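Local coordinates for protein 3-hydroxyisobutyrate dehydrogenase (Thermus thermophilus, PDB 2CVZ) that catalyses the NADP-dependent oxidation of 3-hydroxyisobutyrate, a step of valine catabolism, and binds NADPH as its cofactor, at residues C[59-64]-C[88-93]; C[83-88]-C[108-113]. All blocks are in the same frame, centred on the assembly; numbering follows the deposited sequence.

Contact 1 of 2, residues C[59-64]-C[88-93]; sequences IFTCLP and DATSGE. With NDP (NADPH dihydro-nicotinamide-adenine-dinucleotide phosphate), chain G.
Thr61 and Asp88 meet side chain to side chain, the threonine hydroxyl crossing over the carboxylate rather than lying in its plane: Thr61 OG1 donates to Asp88 OD1 at 2.8 Å from a direction 47° out of that plane. The same oxygen is also gripped from within its own segment. Thr90 N reaches OD1 steeply from above the plane, closing an Asx turn, while Thr90 OG1 donates to Asp88 OD1 on the syn side, close to the plane, at 2.8 Å. Three donors thus fix the rotation of the carboxylate, whose OD2 is held by Tyr111. With OG1 anti to the carbonyl carbon (chi1 -60°), the Thr90 hydroxyl sits where Leu63 N can donate to Thr90 OG1 at 2.9 Å in a fairly straight bond. These bonds lie where two neighbouring parallel strands of the Rossmann-type NADP-binding domain run out into loops at the cofactor; the last parallel bridge pairs Thr61 with Asp88, and Ala89 N donates to Thr61 O at 2.7 Å. Beyond it, Cys62 CB packs on Ala89 CB at 4.2 Å. The Cys62 sulfur, anti to its backbone N, lies 3.6 Å from the ribose oxygen O4D of NADPH. Ser91 N donates to the ribose hydroxyl O3D of NADPH at 3.1 Å, and Pro64 O lies 2.9 Å from the same NADPH O3D.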
loop_
_atom_site.group_PDB
_atom_site.type_symbol
_atom_site.label_atom_id
_atom_site.label_comp_id
_atom_site.label_asym_id
_atom_site.label_seq_id
_atom_site.Cartn_x
_atom_site.Cartn_y
_atom_site.Cartn_z
ATOM N N ILE C 59 22.242 -10.438 -35.187
ATOM C CA ILE C 59 22.865 -10.728 -33.905
ATOM C C ILE C 59 21.792 -10.699 -32.821
ATOM O O ILE C 59 21.002 -9.757 -32.754
ATOM C CB ILE C 59 23.941 -9.672 -33.561
ATOM C CG1 ILE C 59 25.090 -9.754 -34.569
ATOM C CG2 ILE C 59 24.453 -9.884 -32.144
ATOM C CD1 ILE C 59 26.151 -8.694 -34.377
ATOM N N PHE C 60 21.761 -11.736 -31.987
ATOM C CA PHE C 60 20.797 -11.816 -30.891
ATOM C C PHE C 60 21.511 -11.709 -29.552
ATOM O O PHE C 60 22.628 -12.198 -29.397
ATOM C CB PHE C 60 20.057 -13.156 -30.876
ATOM C CG PHE C 60 19.147 -13.381 -32.042
ATOM C CD1 PHE C 60 19.653 -13.791 -33.270
ATOM C CD2 PHE C 60 17.771 -13.228 -31.900
ATOM C CE1 PHE C 60 18.800 -14.051 -34.342
ATOM C CE2 PHE C 60 16.908 -13.485 -32.966
ATOM C CZ PHE C 60 17.424 -13.897 -34.188
ATOM N N THR C 61 20.853 -11.087 -28.580
ATOM C CA THR C 61 21.411 -10.976 -27.243
ATOM C C THR C 61 20.317 -11.224 -26.219
ATOM O O THR C 61 19.168 -10.842 -26.417
ATOM C CB THR C 61 22.023 -9.579 -26.963
ATOM O OG1 THR C 61 21.094 -8.555 -27.344
ATOM C CG2 THR C 61 23.329 -9.402 -27.720
ATOM N N CYS C 62 20.671 -11.907 -25.140
ATOM C CA CYS C 62 19.729 -12.155 -24.062
ATOM C C CYS C 62 20.574 -12.127 -22.804
ATOM O O CYS C 62 20.979 -13.168 -22.278
ATOM C CB CYS C 62 19.033 -13.505 -24.206
ATOM S SG CYS C 62 17.670 -13.661 -23.036
ATOM N N LEU C 63 20.846 -10.908 -22.349
ATOM C CA LEU C 63 21.676 -10.663 -21.179
ATOM C C LEU C 63 20.834 -10.166 -20.004
ATOM O O LEU C 63 19.643 -9.895 -20.155
ATOM C CB LEU C 63 22.749 -9.638 -21.559
ATOM C CG LEU C 63 23.576 -10.071 -22.780
ATOM C CD1 LEU C 63 24.397 -8.905 -23.321
ATOM C CD2 LEU C 63 24.472 -11.233 -22.387
ATOM N N PRO C 64 21.442 -10.045 -18.813
ATOM C CA PRO C 64 20.711 -9.581 -17.633
ATOM C C PRO C 64 20.025 -8.229 -17.809
ATOM O O PRO C 64 18.809 -8.120 -17.643
ATOM C CB PRO C 64 21.790 -9.539 -16.553
ATOM C CG PRO C 64 22.707 -10.641 -16.959
ATOM C CD PRO C 64 22.821 -10.417 -18.453
ATOM N N ASP C 88 17.553 -7.652 -29.655
ATOM C CA ASP C 88 17.820 -7.729 -28.226
ATOM C C ASP C 88 16.668 -8.318 -27.411
ATOM O O ASP C 88 15.656 -7.654 -27.179
ATOM C CB ASP C 88 18.178 -6.330 -27.717
ATOM C CG ASP C 88 18.663 -6.335 -26.288
ATOM O OD1 ASP C 88 19.117 -7.399 -25.818
ATOM O OD2 ASP C 88 18.607 -5.265 -25.641
ATOM N N ALA C 89 16.841 -9.566 -26.975
ATOM C CA ALA C 89 15.829 -10.273 -26.194
ATOM C C ALA C 89 15.964 -10.011 -24.696
ATOM O O ALA C 89 15.244 -10.595 -23.885
ATOM C CB ALA C 89 15.908 -11.779 -26.476
ATOM N N THR C 90 16.899 -9.141 -24.332
ATOM C CA THR C 90 17.092 -8.780 -22.934
ATOM C C THR C 90 15.850 -8.008 -22.500
ATOM O O THR C 90 15.233 -7.327 -23.316
ATOM C CB THR C 90 18.300 -7.823 -22.761
ATOM O OG1 THR C 90 19.496 -8.453 -23.232
ATOM C CG2 THR C 90 18.470 -7.427 -21.296
ATOM N N SER C 91 15.459 -8.134 -21.235
ATOM C CA SER C 91 14.336 -7.347 -20.739
ATOM C C SER C 91 15.073 -6.071 -20.341
ATOM O O SER C 91 15.567 -5.947 -19.217
ATOM C CB SER C 91 13.694 -8.009 -19.520
ATOM O OG SER C 91 12.987 -9.178 -19.900
ATOM N N GLY C 92 15.169 -5.139 -21.286
ATOM C CA GLY C 92 15.907 -3.913 -21.045
ATOM C C GLY C 92 15.142 -2.636 -20.761
ATOM O O GLY C 92 13.921 -2.632 -20.633
ATOM N N GLU C 93 15.897 -1.546 -20.659
ATOM C CA GLU C 93 15.355 -0.222 -20.373
ATOM C C GLU C 93 15.055 0.530 -21.664
ATOM O O GLU C 93 15.915 0.652 -22.537
ATOM C CB GLU C 93 16.360 0.577 -19.542
ATOM C CG GLU C 93 16.666 -0.024 -18.184
ATOM C CD GLU C 93 17.798 0.695 -17.479
ATOM O OE1 GLU C 93 17.807 1.943 -17.491
ATOM O OE2 GLU C 93 18.675 0.013 -16.907
HETATM P PA NDP G . 20.780 -15.921 -16.704
HETATM O O1A NDP G . 20.479 -17.327 -16.755
HETATM O O2A NDP G . 21.225 -15.214 -15.451
HETATM O O5B NDP G . 21.878 -15.665 -17.891
HETATM C C5B NDP G . 22.429 -14.356 -18.080
HETATM C C4B NDP G . 23.377 -14.540 -19.256
HETATM O O4B NDP G . 24.005 -13.245 -19.461
HETATM C C3B NDP G . 24.469 -15.550 -19.108
HETATM O O3B NDP G . 24.707 -16.181 -20.394
HETATM C C2B NDP G . 25.660 -14.770 -18.707
HETATM O O2B NDP G . 26.953 -15.347 -18.903
HETATM C C1B NDP G . 25.404 -13.480 -19.422
HETATM N N9A NDP G . 26.109 -12.329 -18.793
HETATM C C8A NDP G . 25.929 -11.783 -17.500
HETATM N N7A NDP G . 26.737 -10.759 -17.305
HETATM C C5A NDP G . 27.461 -10.613 -18.455
HETATM C C6A NDP G . 28.472 -9.719 -18.878
HETATM N N6A NDP G . 28.903 -8.758 -18.060
HETATM N N1A NDP G . 28.998 -9.847 -20.121
HETATM C C2A NDP G . 28.557 -10.824 -20.947
HETATM N N3A NDP G . 27.609 -11.718 -20.646
HETATM C C4A NDP G . 27.093 -11.558 -19.371
HETATM O O3 NDP G . 19.582 -15.080 -17.279
HETATM P PN NDP G . 18.142 -15.377 -17.904
HETATM O O1N NDP G . 17.363 -16.062 -16.867
HETATM O O2N NDP G . 18.455 -16.059 -19.204
HETATM O O5D NDP G . 17.661 -13.893 -18.242
HETATM C C5D NDP G . 18.315 -13.074 -19.266
HETATM C C4D NDP G . 17.302 -11.959 -19.671
HETATM O O4D NDP G . 16.078 -12.599 -20.024
HETATM C C3D NDP G . 16.953 -11.041 -18.495
HETATM O O3D NDP G . 16.836 -9.694 -18.975
HETATM C C2D NDP G . 15.672 -11.608 -17.943
HETATM O O2D NDP G . 15.010 -10.625 -17.167
HETATM C C1D NDP G . 14.990 -11.992 -19.322
HETATM N N1N NDP G . 13.902 -13.014 -19.221
HETATM C C2N NDP G . 14.098 -14.125 -18.354
HETATM C C3N NDP G . 13.019 -15.099 -18.302
HETATM C C7N NDP G . 13.139 -16.282 -17.443
HETATM O O7N NDP G . 12.161 -16.977 -17.098
HETATM N N7N NDP G . 14.347 -16.676 -16.997
HETATM C C4N NDP G . 11.879 -14.889 -19.089
HETATM C C5N NDP G . 11.718 -13.812 -19.912
HETATM C C6N NDP G . 12.728 -12.874 -19.981
HETATM P P2B NDP G . 27.587 -16.407 -17.961
HETATM O O1X NDP G . 29.034 -16.210 -18.178
HETATM O O2X NDP G . 27.101 -17.754 -18.369
HETATM O O3X NDP G . 27.196 -16.109 -16.514
#

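Contact 2 of 2, residues C[83-88]-C[108-113]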
loop_
_atom_site.group_PDB
_atom_site.type_symbol
_atom_site.label_atom_id
_atom_site.label_comp_id
_atom_site.label_asym_id
_atom_site.label_seq_id
_atom_site.Cartn_x
_atom_site.Cartn_y
_atom_site.Cartn_z
ATOM N N GLY C 83 24.168 -2.947 -42.464
ATOM C CA GLY C 83 23.135 -3.842 -42.946
ATOM C C GLY C 83 22.804 -4.960 -41.974
ATOM O O GLY C 83 21.948 -5.797 -42.254
ATOM N N THR C 84 23.484 -4.976 -40.832
ATOM C CA THR C 84 23.254 -5.996 -39.816
ATOM C C THR C 84 22.106 -5.598 -38.887
ATOM O O THR C 84 21.799 -4.414 -38.725
ATOM C CB THR C 84 24.522 -6.230 -38.957
ATOM O OG1 THR C 84 25.589 -6.703 -39.790
ATOM C CG2 THR C 84 24.251 -7.260 -37.865
ATOM N N TYR C 85 21.475 -6.595 -38.279
ATOM C CA TYR C 85 20.375 -6.350 -37.361
ATOM C C TYR C 85 20.738 -6.860 -35.979
ATOM O O TYR C 85 21.392 -7.896 -35.837
ATOM C CB TYR C 85 19.110 -7.045 -37.860
ATOM C CG TYR C 85 18.573 -6.456 -39.143
ATOM C CD1 TYR C 85 17.783 -5.309 -39.129
ATOM C CD2 TYR C 85 18.875 -7.033 -40.375
ATOM C CE1 TYR C 85 17.304 -4.749 -40.311
ATOM C CE2 TYR C 85 18.404 -6.481 -41.564
ATOM C CZ TYR C 85 17.618 -5.342 -41.524
ATOM O OH TYR C 85 17.142 -4.799 -42.694
ATOM N N TRP C 86 20.320 -6.119 -34.960
ATOM C CA TRP C 86 20.588 -6.494 -33.583
ATOM C C TRP C 86 19.248 -6.718 -32.898
ATOM O O TRP C 86 18.510 -5.766 -32.639
ATOM C CB TRP C 86 21.364 -5.381 -32.865
ATOM C CG TRP C 86 21.927 -5.793 -31.534
ATOM C CD1 TRP C 86 21.238 -6.306 -30.470
ATOM C CD2 TRP C 86 23.303 -5.742 -31.132
ATOM N NE1 TRP C 86 22.098 -6.577 -29.433
ATOM C CE2 TRP C 86 23.371 -6.241 -29.811
ATOM C CE3 TRP C 86 24.484 -5.323 -31.758
ATOM C CZ2 TRP C 86 24.578 -6.332 -29.103
ATOM C CZ3 TRP C 86 25.687 -5.413 -31.054
ATOM C CH2 TRP C 86 25.720 -5.915 -29.740
ATOM N N VAL C 87 18.936 -7.982 -32.624
ATOM C CA VAL C 87 17.686 -8.350 -31.969
ATOM C C VAL C 87 17.997 -8.580 -30.496
ATOM O O VAL C 87 18.626 -9.571 -30.129
ATOM C CB VAL C 87 17.096 -9.637 -32.593
ATOM C CG1 VAL C 87 15.806 -10.031 -31.874
ATOM C CG2 VAL C 87 16.823 -9.408 -34.078
ATOM N N ASP C 88 17.553 -7.652 -29.655
ATOM C CA ASP C 88 17.820 -7.729 -28.226
ATOM C C ASP C 88 16.668 -8.318 -27.411
ATOM O O ASP C 88 15.656 -7.654 -27.179
ATOM C CB ASP C 88 18.178 -6.330 -27.717
ATOM C CG ASP C 88 18.663 -6.335 -26.288
ATOM O OD1 ASP C 88 19.117 -7.399 -25.818
ATOM O OD2 ASP C 88 18.607 -5.265 -25.641
ATOM N N GLY C 108 25.547 1.422 -39.185
ATOM C CA GLY C 108 24.609 0.859 -40.139
ATOM C C GLY C 108 23.885 -0.353 -39.579
ATOM O O GLY C 108 23.323 -1.152 -40.329
ATOM N N VAL C 109 23.901 -0.491 -38.256
ATOM C CA VAL C 109 23.240 -1.609 -37.584
ATOM C C VAL C 109 21.882 -1.175 -37.044
ATOM O O VAL C 109 21.765 -0.126 -36.408
ATOM C CB VAL C 109 24.096 -2.137 -36.412
ATOM C CG1 VAL C 109 23.350 -3.239 -35.673
ATOM C CG2 VAL C 109 25.423 -2.661 -36.938
ATOM N N THR C 110 20.861 -1.985 -37.295
ATOM C CA THR C 110 19.510 -1.675 -36.841
ATOM C C THR C 110 19.128 -2.466 -35.596
ATOM O O THR C 110 19.010 -3.694 -35.633
ATOM C CB THR C 110 18.483 -1.957 -37.947
ATOM O OG1 THR C 110 18.802 -1.164 -39.098
ATOM C CG2 THR C 110 17.077 -1.613 -37.474
ATOM N N TYR C 111 18.940 -1.745 -34.494
ATOM C CA TYR C 111 18.571 -2.345 -33.218
ATOM C C TYR C 111 17.059 -2.471 -33.086
ATOM O O TYR C 111 16.304 -1.603 -33.532
ATOM C CB TYR C 111 19.097 -1.489 -32.062
ATOM C CG TYR C 111 18.679 -1.960 -30.679
ATOM C CD1 TYR C 111 19.501 -2.801 -29.927
ATOM C CD2 TYR C 111 17.463 -1.554 -30.118
ATOM C CE1 TYR C 111 19.128 -3.222 -28.647
ATOM C CE2 TYR C 111 17.081 -1.972 -28.841
ATOM C CZ TYR C 111 17.917 -2.802 -28.111
ATOM O OH TYR C 111 17.556 -3.194 -26.843
ATOM N N LEU C 112 16.629 -3.560 -32.460
ATOM C CA LEU C 112 15.216 -3.812 -32.222
ATOM C C LEU C 112 15.100 -4.434 -30.844
ATOM O O LEU C 112 15.822 -5.382 -30.539
ATOM C CB LEU C 112 14.655 -4.799 -33.249
ATOM C CG LEU C 112 14.592 -4.375 -34.716
ATOM C CD1 LEU C 112 14.085 -5.532 -35.555
ATOM C CD2 LEU C 112 13.677 -3.173 -34.862
ATOM N N ASP C 113 14.235 -3.896 -29.989
ATOM C CA ASP C 113 14.081 -4.530 -28.691
ATOM C C ASP C 113 13.088 -5.657 -28.911
ATOM O O ASP C 113 12.018 -5.457 -29.486
ATOM C CB ASP C 113 13.598 -3.562 -27.589
ATOM C CG ASP C 113 12.588 -2.536 -28.070
ATOM O OD1 ASP C 113 11.654 -2.231 -27.296
ATOM O OD2 ASP C 113 12.734 -2.007 -29.189
HETATM O O HOH W 1 20.518 -2.428 -40.672
#
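Trp86 and Tyr111, bridge partners on the same face of the sheet, both set CG anti to the backbone N (chi1 -168° and 175°); their rings cross at a slant, with Trp86 CD1 3.9 Å from Tyr111 CD1. Strands 85-88 and 110-113 are the parallel neighbours of a beta-alpha-beta crossover in the Rossmann-type domain; the connecting helix 94-105 packs on this aromatic side through Leu104, which touches both side chains. Farther along, the tyrosine ring runs alongside Asp88 CB and ends at its carboxylate: Tyr111 CE1 lies 3.4 Å from Asp88 CB, and Tyr111 OH donates to Asp88 OD2 at 2.6 Å. That bond uses the anti lone pair of the carboxylate oxygen, which lies in the plane of the ring, at its edge, although the carboxylate itself is turned 61° from it. His162 is a second partner of the hydroxyl. A phenylalanine in place of Tyr111 would probably leave Asp88 OD2 without its donor and His162 without its hydroxyl partner, so that the carboxylate would be less firmly held. Between the backbones, bonds alternate in parallel register: Thr110 N to Thr84 O, Trp86 N to Thr110 O, Leu112 N to Trp86 O and Asp88 N to Leu112 O. On the other side of the sheet Tyr85 and Thr110 lie side by side, Tyr85 CD1 3.6 Å from Thr110 CB. At the start of the pair Gly83 N donates to Gly108 O at 2.9 Å. Gly108, with positive phi, closes helix 94-105 in a Schellman motif. A water donates to both Thr84 O and Gly108 O, and its oxygen lies 2.6 Å from Thr110 OG1.

How the contacts relate
Both contacts are buried and belong to the parallel part of one mixed sheet, in which strand 85-88 lies between strands 58-61 and 110-117; Asp88 is common to both. Contact 2 runs along the body of the strands, so regular backbone bonding and aromatic packing dominate, and its partly exposed residues gather toward the beginning of the pair and on the side bearing Tyr85. Contact 1 lies at the C-terminal ends, where one bridge gives way to loops, and its chemistry is mainly hydroxyl, carboxylate and ribose. Its centre is about 8 Å from the chain centre, against about 19 Å for contact 2. Ile59 joins them directly, Ile59 O lying 2.7 Å from Val87 N.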